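Local atomic coordinates of 6-phospho-beta-glucosidase (Thermotoga maritima, PDB entry 1UP7), a protein that hydrolyses cellobiose 6'-phosphate to glucose 6-phosphate and glucose, with NAD+ and a manganese ion as cofactors. Residues A[22-28]-A[301-305]; A[1-7]-A[30-36]. All coordinates share one frame; numbering follows the deposited sequence.

Contact 1: A[22-28]-A[301-305]; sequences LLDISED and AHLIR
Ile25 docks as a knob into a hole formed by Ala301, His302, Ile304 and Arg305, and its atoms can be followed outward one by one. At the root of the side chain, Ile25 CB rests against the first two methylenes of Arg305, 4.0 Å from both Arg305 CB and CG. The branch then divides the work. The methyl Ile25 CG2 presses on Arg305 CB at 3.8 Å, and it also lies near Ala301 O, the methyl of Ala301 and CD2 of the His302 ring. The longer arm starts with CG1 lying between the backbone N and the carbonyl carbon (chi1 67°), and passes over the carbonyl of Ala301. At its tip, Ile25 CD1 lies 3.4 Å from Ala301 O, and beyond that it reaches CG2 of Ile304 at 4.2 Å. Ala301 O itself is satisfied inside its own helix by the amide of Arg305, so the methyl packs on an oxygen that already has a donor.

Here the segment 22-28, on the helix that follows the first strand of the NAD-binding Rossmann domain, is laid against helix 296-308, which belongs to the family's C-terminal region. One turn back, Leu22 adds its CD2 methyl, 4.2 Å from Ala301 CB, beside Ile304, whose side chain continues onto Tyr76 and Ile78 of strand 76-79.

At the exposed margin the chemistry becomes polar. The Arg305 chain bends at chi2 and chi3, and this brings Arg305 NH2 over the centre of the His302 ring, 3.0 Å above its plane. Asp28 OD2 approaches the edge of the same guanidinium, forming a long salt bridge to Arg305 NE at 4.0 Å, the carboxylate and guanidinium planes being 51° apart.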
ATOM      1  N   LEU A  22       1.815  41.025   1.523  1.00 18.16           N
ATOM      2  CA  LEU A  22       3.258  41.004   1.720  1.00 18.11           C
ATOM      3  C   LEU A  22       3.720  42.117   2.664  1.00 18.52           C
ATOM      4  O   LEU A  22       4.620  41.907   3.472  1.00 18.71           O
ATOM      5  CB  LEU A  22       4.009  41.040   0.385  1.00 17.28           C
ATOM      6  CG  LEU A  22       3.780  39.833  -0.533  1.00 17.00           C
ATOM      7  CD1 LEU A  22       4.426  40.033  -1.935  1.00 15.74           C
ATOM      8  CD2 LEU A  22       4.290  38.567   0.129  1.00 15.01           C
ATOM      9  N   LEU A  23       3.080  43.281   2.582  1.00 18.64           N
ATOM     10  CA  LEU A  23       3.376  44.374   3.495  1.00 18.92           C
ATOM     11  C   LEU A  23       3.078  43.967   4.928  1.00 19.11           C
ATOM     12  O   LEU A  23       3.846  44.280   5.827  1.00 18.91           O
ATOM     13  CB  LEU A  23       2.577  45.637   3.139  1.00 18.23           C
ATOM     14  CG  LEU A  23       3.070  46.494   1.952  1.00 19.45           C
ATOM     15  CD1 LEU A  23       1.961  47.462   1.475  1.00 17.85           C
ATOM     16  CD2 LEU A  23       4.407  47.231   2.202  1.00 14.99           C
ATOM     17  N   ASP A  24       1.961  43.270   5.126  1.00 19.78           N
ATOM     18  CA  ASP A  24       1.509  42.855   6.452  1.00 20.72           C
ATOM     19  C   ASP A  24       2.473  41.876   7.125  1.00 20.47           C
ATOM     20  O   ASP A  24       2.676  41.950   8.322  1.00 21.05           O
ATOM     21  CB  ASP A  24       0.108  42.221   6.385  1.00 21.45           C
ATOM     22  CG  ASP A  24      -1.025  43.248   6.240  1.00 24.50           C
ATOM     23  OD1 ASP A  24      -0.819  44.488   6.399  1.00 26.89           O
ATOM     24  OD2 ASP A  24      -2.196  42.893   5.949  1.00 28.92           O
ATOM     25  N   ILE A  25       3.055  40.954   6.365  1.00 20.16           N
ATOM     26  CA  ILE A  25       4.012  40.007   6.942  1.00 19.91           C
ATOM     27  C   ILE A  25       5.427  40.603   7.027  1.00 20.44           C
ATOM     28  O   ILE A  25       6.304  40.054   7.718  1.00 20.70           O
ATOM     29  CB  ILE A  25       3.992  38.622   6.207  1.00 19.59           C
ATOM     30  CG1 ILE A  25       4.519  38.728   4.760  1.00 18.91           C
ATOM     31  CG2 ILE A  25       2.564  37.985   6.256  1.00 17.71           C
ATOM     32  CD1 ILE A  25       5.223  37.484   4.271  1.00 15.12           C
ATOM     33  N   SER A  26       5.630  41.753   6.374  1.00 20.49           N
ATOM     34  CA  SER A  26       6.955  42.381   6.293  1.00 20.55           C
ATOM     35  C   SER A  26       7.458  42.897   7.637  1.00 20.64           C
ATOM     36  O   SER A  26       8.622  43.256   7.770  1.00 20.47           O
ATOM     37  CB  SER A  26       6.992  43.476   5.210  1.00 20.37           C
ATOM     38  OG  SER A  26       6.704  44.752   5.751  1.00 20.95           O
ATOM     39  N   GLU A  27       6.581  42.906   8.630  1.00 21.40           N
ATOM     40  CA  GLU A  27       6.957  43.217  10.013  1.00 22.18           C
ATOM     41  C   GLU A  27       7.441  41.979  10.778  1.00 22.11           C
ATOM     42  O   GLU A  27       8.133  42.110  11.787  1.00 22.36           O
ATOM     43  CB  GLU A  27       5.763  43.809  10.770  1.00 22.84           C
ATOM     44  CG  GLU A  27       5.473  45.289  10.526  1.00 25.63           C
ATOM     45  CD  GLU A  27       3.971  45.555  10.391  1.00 29.50           C
ATOM     46  OE1 GLU A  27       3.356  45.041   9.398  1.00 29.25           O
ATOM     47  OE2 GLU A  27       3.407  46.266  11.282  1.00 29.15           O
ATOM     48  N   ASP A  28       7.042  40.790  10.320  1.00 22.26           N
ATOM     49  CA  ASP A  28       7.454  39.531  10.955  1.00 22.58           C
ATOM     50  C   ASP A  28       8.682  38.944  10.254  1.00 22.13           C
ATOM     51  O   ASP A  28       9.516  38.318  10.901  1.00 22.26           O
ATOM     52  CB  ASP A  28       6.313  38.485  10.932  1.00 23.10           C
ATOM     53  CG  ASP A  28       4.981  39.014  11.509  1.00 26.05           C
ATOM     54  OD1 ASP A  28       4.999  39.692  12.572  1.00 29.44           O
ATOM     55  OD2 ASP A  28       3.860  38.784  10.964  1.00 28.20           O
ATOM     56  N   ALA A 301       0.730  35.120   1.400  1.00 18.40           N
ATOM     57  CA  ALA A 301       1.620  35.855   2.284  1.00 18.47           C
ATOM     58  C   ALA A 301       1.835  35.097   3.594  1.00 18.55           C
ATOM     59  O   ALA A 301       2.972  35.004   4.083  1.00 18.44           O
ATOM     60  CB  ALA A 301       1.069  37.266   2.557  1.00 17.77           C
ATOM     61  N   HIS A 302       0.740  34.583   4.152  1.00 18.64           N
ATOM     62  CA  HIS A 302       0.777  33.788   5.367  1.00 19.60           C
ATOM     63  C   HIS A 302       1.612  32.514   5.156  1.00 18.91           C
ATOM     64  O   HIS A 302       2.435  32.166   6.012  1.00 18.80           O
ATOM     65  CB  HIS A 302      -0.657  33.480   5.833  1.00 20.24           C
ATOM     66  CG  HIS A 302      -1.269  34.580   6.651  1.00 25.55           C
ATOM     67  ND1 HIS A 302      -2.136  34.339   7.702  1.00 28.69           N
ATOM     68  CD2 HIS A 302      -1.116  35.929   6.593  1.00 26.64           C
ATOM     69  CE1 HIS A 302      -2.499  35.489   8.245  1.00 28.65           C
ATOM     70  NE2 HIS A 302      -1.895  36.467   7.590  1.00 28.81           N
ATOM     71  N   LEU A 303       1.427  31.862   4.002  1.00 18.33           N
ATOM     72  CA  LEU A 303       2.233  30.703   3.610  1.00 18.57           C
ATOM     73  C   LEU A 303       3.730  31.035   3.574  1.00 18.59           C
ATOM     74  O   LEU A 303       4.549  30.332   4.172  1.00 18.92           O
ATOM     75  CB  LEU A 303       1.777  30.113   2.269  1.00 17.62           C
ATOM     76  CG  LEU A 303       2.627  28.905   1.835  1.00 18.97           C
ATOM     77  CD1 LEU A 303       2.557  27.740   2.873  1.00 16.63           C
ATOM     78  CD2 LEU A 303       2.313  28.402   0.398  1.00 17.63           C
ATOM     79  N   ILE A 304       4.070  32.135   2.903  1.00 18.39           N
ATOM     80  CA  ILE A 304       5.459  32.572   2.778  1.00 18.13           C
ATOM     81  C   ILE A 304       6.064  32.936   4.156  1.00 18.13           C
ATOM     82  O   ILE A 304       7.182  32.571   4.475  1.00 18.08           O
ATOM     83  CB  ILE A 304       5.582  33.741   1.733  1.00 17.72           C
ATOM     84  CG1 ILE A 304       5.504  33.200   0.316  1.00 17.69           C
ATOM     85  CG2 ILE A 304       6.905  34.518   1.889  1.00 17.43           C
ATOM     86  CD1 ILE A 304       5.318  34.287  -0.777  1.00 17.63           C
ATOM     87  N   ARG A 305       5.299  33.652   4.961  1.00 18.34           N
ATOM     88  CA  ARG A 305       5.667  33.992   6.321  1.00 18.72           C
ATOM     89  C   ARG A 305       6.047  32.739   7.132  1.00 19.00           C
ATOM     90  O   ARG A 305       7.099  32.705   7.761  1.00 19.43           O
ATOM     91  CB  ARG A 305       4.496  34.737   6.968  1.00 18.52           C
ATOM     92  CG  ARG A 305       4.729  35.331   8.344  1.00 20.23           C
ATOM     93  CD  ARG A 305       3.819  34.725   9.417  1.00 22.41           C
ATOM     94  NE  ARG A 305       2.513  35.349   9.505  1.00 23.78           N
ATOM     95  CZ  ARG A 305       1.338  34.707   9.468  1.00 25.72           C
ATOM     96  NH1 ARG A 305       1.242  33.386   9.317  1.00 24.83           N
ATOM     97  NH2 ARG A 305       0.232  35.416   9.578  1.00 28.13           N
TER

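Contact 2: A[1-7]-A[30-36]; sequences RHMRIAV and RIDEVIF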
ATOM      1  N   ARG A   1      20.544  36.172   3.647  1.00 51.81           N
ATOM      2  CA  ARG A   1      19.455  36.754   4.489  1.00 51.31           C
ATOM      3  C   ARG A   1      18.649  37.831   3.745  1.00 49.29           C
ATOM      4  O   ARG A   1      17.457  38.046   4.045  1.00 49.89           O
ATOM      5  CB  ARG A   1      20.024  37.336   5.786  1.00 52.59           C
ATOM      6  CG  ARG A   1      19.089  37.153   6.980  1.00 55.73           C
ATOM      7  CD  ARG A   1      18.545  38.452   7.562  1.00 60.32           C
ATOM      8  NE  ARG A   1      17.308  38.220   8.322  1.00 64.14           N
ATOM      9  CZ  ARG A   1      16.858  39.008   9.296  1.00 65.66           C
ATOM     10  NH1 ARG A   1      17.538  40.102   9.637  1.00 67.09           N
ATOM     11  NH2 ARG A   1      15.720  38.711   9.925  1.00 66.07           N
ATOM     12  N   HIS A   2      19.307  38.522   2.812  1.00 45.67           N
ATOM     13  CA  HIS A   2      18.597  39.347   1.832  1.00 41.99           C
ATOM     14  C   HIS A   2      17.664  38.415   1.035  1.00 37.09           C
ATOM     15  O   HIS A   2      18.121  37.385   0.486  1.00 38.89           O
ATOM     16  CB  HIS A   2      19.584  40.084   0.905  1.00 43.83           C
ATOM     17  CG  HIS A   2      19.043  40.383  -0.467  1.00 49.23           C
ATOM     18  ND1 HIS A   2      18.640  41.651  -0.851  1.00 53.33           N
ATOM     19  CD2 HIS A   2      18.875  39.590  -1.559  1.00 53.65           C
ATOM     20  CE1 HIS A   2      18.230  41.621  -2.109  1.00 54.45           C
ATOM     21  NE2 HIS A   2      18.358  40.382  -2.561  1.00 56.05           N
ATOM     22  N   MET A   3      16.387  38.791   0.955  1.00 26.12           N
ATOM     23  CA  MET A   3      15.298  37.919   0.489  1.00 23.47           C
ATOM     24  C   MET A   3      14.464  38.586  -0.610  1.00 21.96           C
ATOM     25  O   MET A   3      14.019  39.737  -0.480  1.00 21.68           O
ATOM     26  CB  MET A   3      14.392  37.553   1.665  1.00 23.38           C
ATOM     27  CG  MET A   3      13.580  36.306   1.443  1.00 23.88           C
ATOM     28  SD  MET A   3      11.946  36.660   0.741  1.00 26.60           S
ATOM     29  CE  MET A   3      10.880  36.711   2.204  1.00 25.06           C
ATOM     30  N   ARG A   4      14.249  37.858  -1.691  1.00 20.91           N
ATOM     31  CA  ARG A   4      13.534  38.409  -2.830  1.00 20.32           C
ATOM     32  C   ARG A   4      12.347  37.535  -3.230  1.00 18.86           C
ATOM     33  O   ARG A   4      12.473  36.321  -3.314  1.00 18.50           O
ATOM     34  CB  ARG A   4      14.488  38.585  -4.018  1.00 20.42           C
ATOM     35  CG  ARG A   4      13.743  39.023  -5.271  1.00 22.76           C
ATOM     36  CD  ARG A   4      14.423  38.694  -6.552  1.00 24.07           C
ATOM     37  NE  ARG A   4      15.329  39.764  -6.958  1.00 25.48           N
ATOM     38  CZ  ARG A   4      15.859  39.873  -8.189  1.00 27.57           C
ATOM     39  NH1 ARG A   4      15.565  38.955  -9.147  1.00 25.52           N
ATOM     40  NH2 ARG A   4      16.687  40.890  -8.451  1.00 23.20           N
ATOM     41  N   ILE A   5      11.206  38.168  -3.475  1.00 18.15           N
ATOM     42  CA  ILE A   5      10.011  37.472  -3.979  1.00 17.47           C
ATOM     43  C   ILE A   5       9.734  37.868  -5.435  1.00 17.50           C
ATOM     44  O   ILE A   5       9.611  39.053  -5.737  1.00 17.54           O
ATOM     45  CB  ILE A   5       8.764  37.802  -3.115  1.00 17.31           C
ATOM     46  CG1 ILE A   5       8.971  37.499  -1.619  1.00 16.48           C
ATOM     47  CG2 ILE A   5       7.501  37.114  -3.664  1.00 15.67           C
ATOM     48  CD1 ILE A   5       7.802  38.040  -0.770  1.00 15.17           C
ATOM     49  N   ALA A   6       9.633  36.885  -6.328  1.00 17.20           N
ATOM     50  CA  ALA A   6       9.201  37.159  -7.700  1.00 17.33           C
ATOM     51  C   ALA A   6       7.700  36.917  -7.868  1.00 17.30           C
ATOM     52  O   ALA A   6       7.135  35.968  -7.304  1.00 17.43           O
ATOM     53  CB  ALA A   6       9.998  36.326  -8.735  1.00 16.61           C
ATOM     54  N   VAL A   7       7.061  37.802  -8.626  1.00 16.83           N
ATOM     55  CA  VAL A   7       5.643  37.708  -8.916  1.00 16.43           C
ATOM     56  C   VAL A   7       5.447  37.626 -10.437  1.00 16.83           C
ATOM     57  O   VAL A   7       5.752  38.591 -11.168  1.00 16.50           O
ATOM     58  CB  VAL A   7       4.830  38.909  -8.340  1.00 15.84           C
ATOM     59  CG1 VAL A   7       3.340  38.785  -8.723  1.00 14.47           C
ATOM     60  CG2 VAL A   7       4.992  39.042  -6.860  1.00 14.38           C
ATOM     61  N   ARG A  30      11.749  39.509   6.962  1.00 21.03           N
ATOM     62  CA  ARG A  30      12.453  40.475   6.159  1.00 21.01           C
ATOM     63  C   ARG A  30      12.169  40.226   4.661  1.00 20.67           C
ATOM     64  O   ARG A  30      12.311  39.110   4.157  1.00 20.89           O
ATOM     65  CB  ARG A  30      13.933  40.439   6.541  1.00 20.95           C
ATOM     66  CG  ARG A  30      14.918  40.545   5.411  1.00 23.50           C
ATOM     67  CD  ARG A  30      16.328  40.864   5.885  1.00 24.86           C
ATOM     68  NE  ARG A  30      17.080  41.623   4.891  1.00 25.90           N
ATOM     69  CZ  ARG A  30      18.034  42.502   5.192  1.00 27.40           C
ATOM     70  NH1 ARG A  30      18.352  42.744   6.465  1.00 26.34           N
ATOM     71  NH2 ARG A  30      18.668  43.149   4.218  1.00 26.99           N
ATOM     72  N   ILE A  31      11.692  41.261   3.979  1.00 20.00           N
ATOM     73  CA  ILE A  31      11.516  41.218   2.537  1.00 19.27           C
ATOM     74  C   ILE A  31      12.318  42.377   1.949  1.00 19.34           C
ATOM     75  O   ILE A  31      12.049  43.535   2.252  1.00 19.14           O
ATOM     76  CB  ILE A  31      10.008  41.324   2.146  1.00 19.43           C
ATOM     77  CG1 ILE A  31       9.206  40.119   2.642  1.00 19.47           C
ATOM     78  CG2 ILE A  31       9.828  41.431   0.613  1.00 18.87           C
ATOM     79  CD1 ILE A  31       7.695  40.327   2.537  1.00 18.76           C
ATOM     80  N   ASP A  32      13.305  42.081   1.111  1.00 19.50           N
ATOM     81  CA  ASP A  32      14.131  43.168   0.576  1.00 20.08           C
ATOM     82  C   ASP A  32      13.588  43.718  -0.723  1.00 19.85           C
ATOM     83  O   ASP A  32      13.619  44.922  -0.952  1.00 19.15           O
ATOM     84  CB  ASP A  32      15.584  42.748   0.429  1.00 20.41           C
ATOM     85  CG  ASP A  32      16.185  42.352   1.741  1.00 22.28           C
ATOM     86  OD1 ASP A  32      16.628  43.252   2.485  1.00 24.72           O
ATOM     87  OD2 ASP A  32      16.224  41.164   2.132  1.00 25.49           O
ATOM     88  N   GLU A  33      13.086  42.827  -1.576  1.00 19.94           N
ATOM     89  CA  GLU A  33      12.497  43.258  -2.832  1.00 19.90           C
ATOM     90  C   GLU A  33      11.420  42.319  -3.367  1.00 19.05           C
ATOM     91  O   GLU A  33      11.433  41.110  -3.134  1.00 18.97           O
ATOM     92  CB  GLU A  33      13.570  43.546  -3.882  1.00 20.33           C
ATOM     93  CG  GLU A  33      14.597  42.434  -4.053  1.00 24.30           C
ATOM     94  CD  GLU A  33      15.742  42.815  -4.992  1.00 26.98           C
ATOM     95  OE1 GLU A  33      16.337  43.887  -4.775  1.00 27.90           O
ATOM     96  OE2 GLU A  33      16.041  42.046  -5.946  1.00 28.60           O
ATOM     97  N   VAL A  34      10.455  42.924  -4.044  1.00 18.45           N
ATOM     98  CA  VAL A  34       9.473  42.200  -4.825  1.00 18.10           C
ATOM     99  C   VAL A  34       9.660  42.598  -6.286  1.00 18.02           C
ATOM    100  O   VAL A  34       9.611  43.780  -6.632  1.00 17.55           O
ATOM    101  CB  VAL A  34       8.039  42.434  -4.312  1.00 17.58           C
ATOM    102  CG1 VAL A  34       7.053  41.632  -5.124  1.00 16.04           C
ATOM    103  CG2 VAL A  34       7.959  42.019  -2.819  1.00 18.10           C
ATOM    104  N   ILE A  35       9.936  41.605  -7.120  1.00 17.82           N
ATOM    105  CA  ILE A  35      10.135  41.860  -8.537  1.00 17.84           C
ATOM    106  C   ILE A  35       9.006  41.254  -9.375  1.00 17.57           C
ATOM    107  O   ILE A  35       8.582  40.109  -9.149  1.00 17.70           O
ATOM    108  CB  ILE A  35      11.516  41.381  -8.984  1.00 17.80           C
ATOM    109  CG1 ILE A  35      11.791  41.830 -10.423  1.00 18.01           C
ATOM    110  CG2 ILE A  35      11.593  39.881  -8.883  1.00 17.78           C
ATOM    111  CD1 ILE A  35      13.296  41.923 -10.755  1.00 22.27           C
ATOM    112  N   PHE A  36       8.548  42.036 -10.344  1.00 16.91           N
ATOM    113  CA  PHE A  36       7.367  41.721 -11.127  1.00 17.05           C
ATOM    114  C   PHE A  36       7.735  41.439 -12.571  1.00 17.27           C
ATOM    115  O   PHE A  36       8.550  42.156 -13.146  1.00 17.16           O
ATOM    116  CB  PHE A  36       6.349  42.889 -11.060  1.00 16.56           C
ATOM    117  CG  PHE A  36       5.776  43.114  -9.701  1.00 16.03           C
ATOM    118  CD1 PHE A  36       4.655  42.389  -9.275  1.00 16.65           C
ATOM    119  CD2 PHE A  36       6.368  44.014  -8.822  1.00 15.93           C
ATOM    120  CE1 PHE A  36       4.104  42.580  -7.996  1.00 17.03           C
ATOM    121  CE2 PHE A  36       5.846  44.214  -7.526  1.00 17.01           C
ATOM    122  CZ  PHE A  36       4.688  43.498  -7.118  1.00 16.73           C
TER
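Just ahead of the two parallel strands, Met3 and Asp32 exchange bonds in both directions. The amide of Met3 gives its hydrogen to Asp32 OD2 (2.7 Å from Met3 N), meeting that oxygen on its anti side. In return Met3 O takes the amide of Asp32 in the carbonyl plane, with a weak second bond from Glu33 N. The carboxylate is held from its other side as well: Arg30 NE reaches the syn lone pair of Asp32 OD2 at 2.9 Å, almost straight at 173°. With two donors on OD2, one of them part of a salt bridge that also reaches OD1 weakly, the carboxylate has little freedom to turn.

Regular parallel pairing follows, with Ile5 N bonded to Glu33 O, Ile35 N to Ile5 O and Val7 N to Ile35 O. On the face carrying Arg4, Ala6, Glu33 and Ile35, a side-on salt bridge spans the strands. Glu33 OE2 receives both Arg4 NE (2.6 Å) and Arg4 NH2 (2.8 Å), in a guanidinium plane only 20° from that of the carboxylate. The remaining nitrogen, Arg4 NH1, is satisfied by the carbonyls of Gly69 and Ala70, while Ile35 CD1 lies over one guanidinium face, offset toward the rim. This buried carboxylate is thus paired with an arginine that is itself anchored.

The face carrying Ile5, Val7, Val34 and Phe36 is apolar: Val7 CB lies 3.6 Å from Phe36 CD1, and Val7 CG2 packs on Val34 CG1. These strands, with helix 15-25 between them, form the first beta-alpha-beta unit of the Rossmann sheet. Leu18, Val19 and Leu22 of that helix cover the apolar face, strand 76-79 flanks 4-8, and strand 60-63 flanks 33-37.

In the fold
Helix 15-25 is the shared element: contact 2 pairs the two strands it connects, and contact 1 joins its last turns to helix 296-308. The contacts touch directly, Leu22 CD2 lying 3.7 Å from Ile5 CD1 and Ile25 CD1 4.1 Å from Ile31 CD1, so an apolar layer runs from the sheet through the helix to the C-terminal region. Contact 2 is the larger, and mostly buried, held by backbone bonds, a carboxylate that takes a backbone amide, and a short ion pair across the strands, although its start around Arg1 and Arg30 is exposed. Contact 1 is partly buried and depends on side-chain packing, its single ion pair long and near solvent.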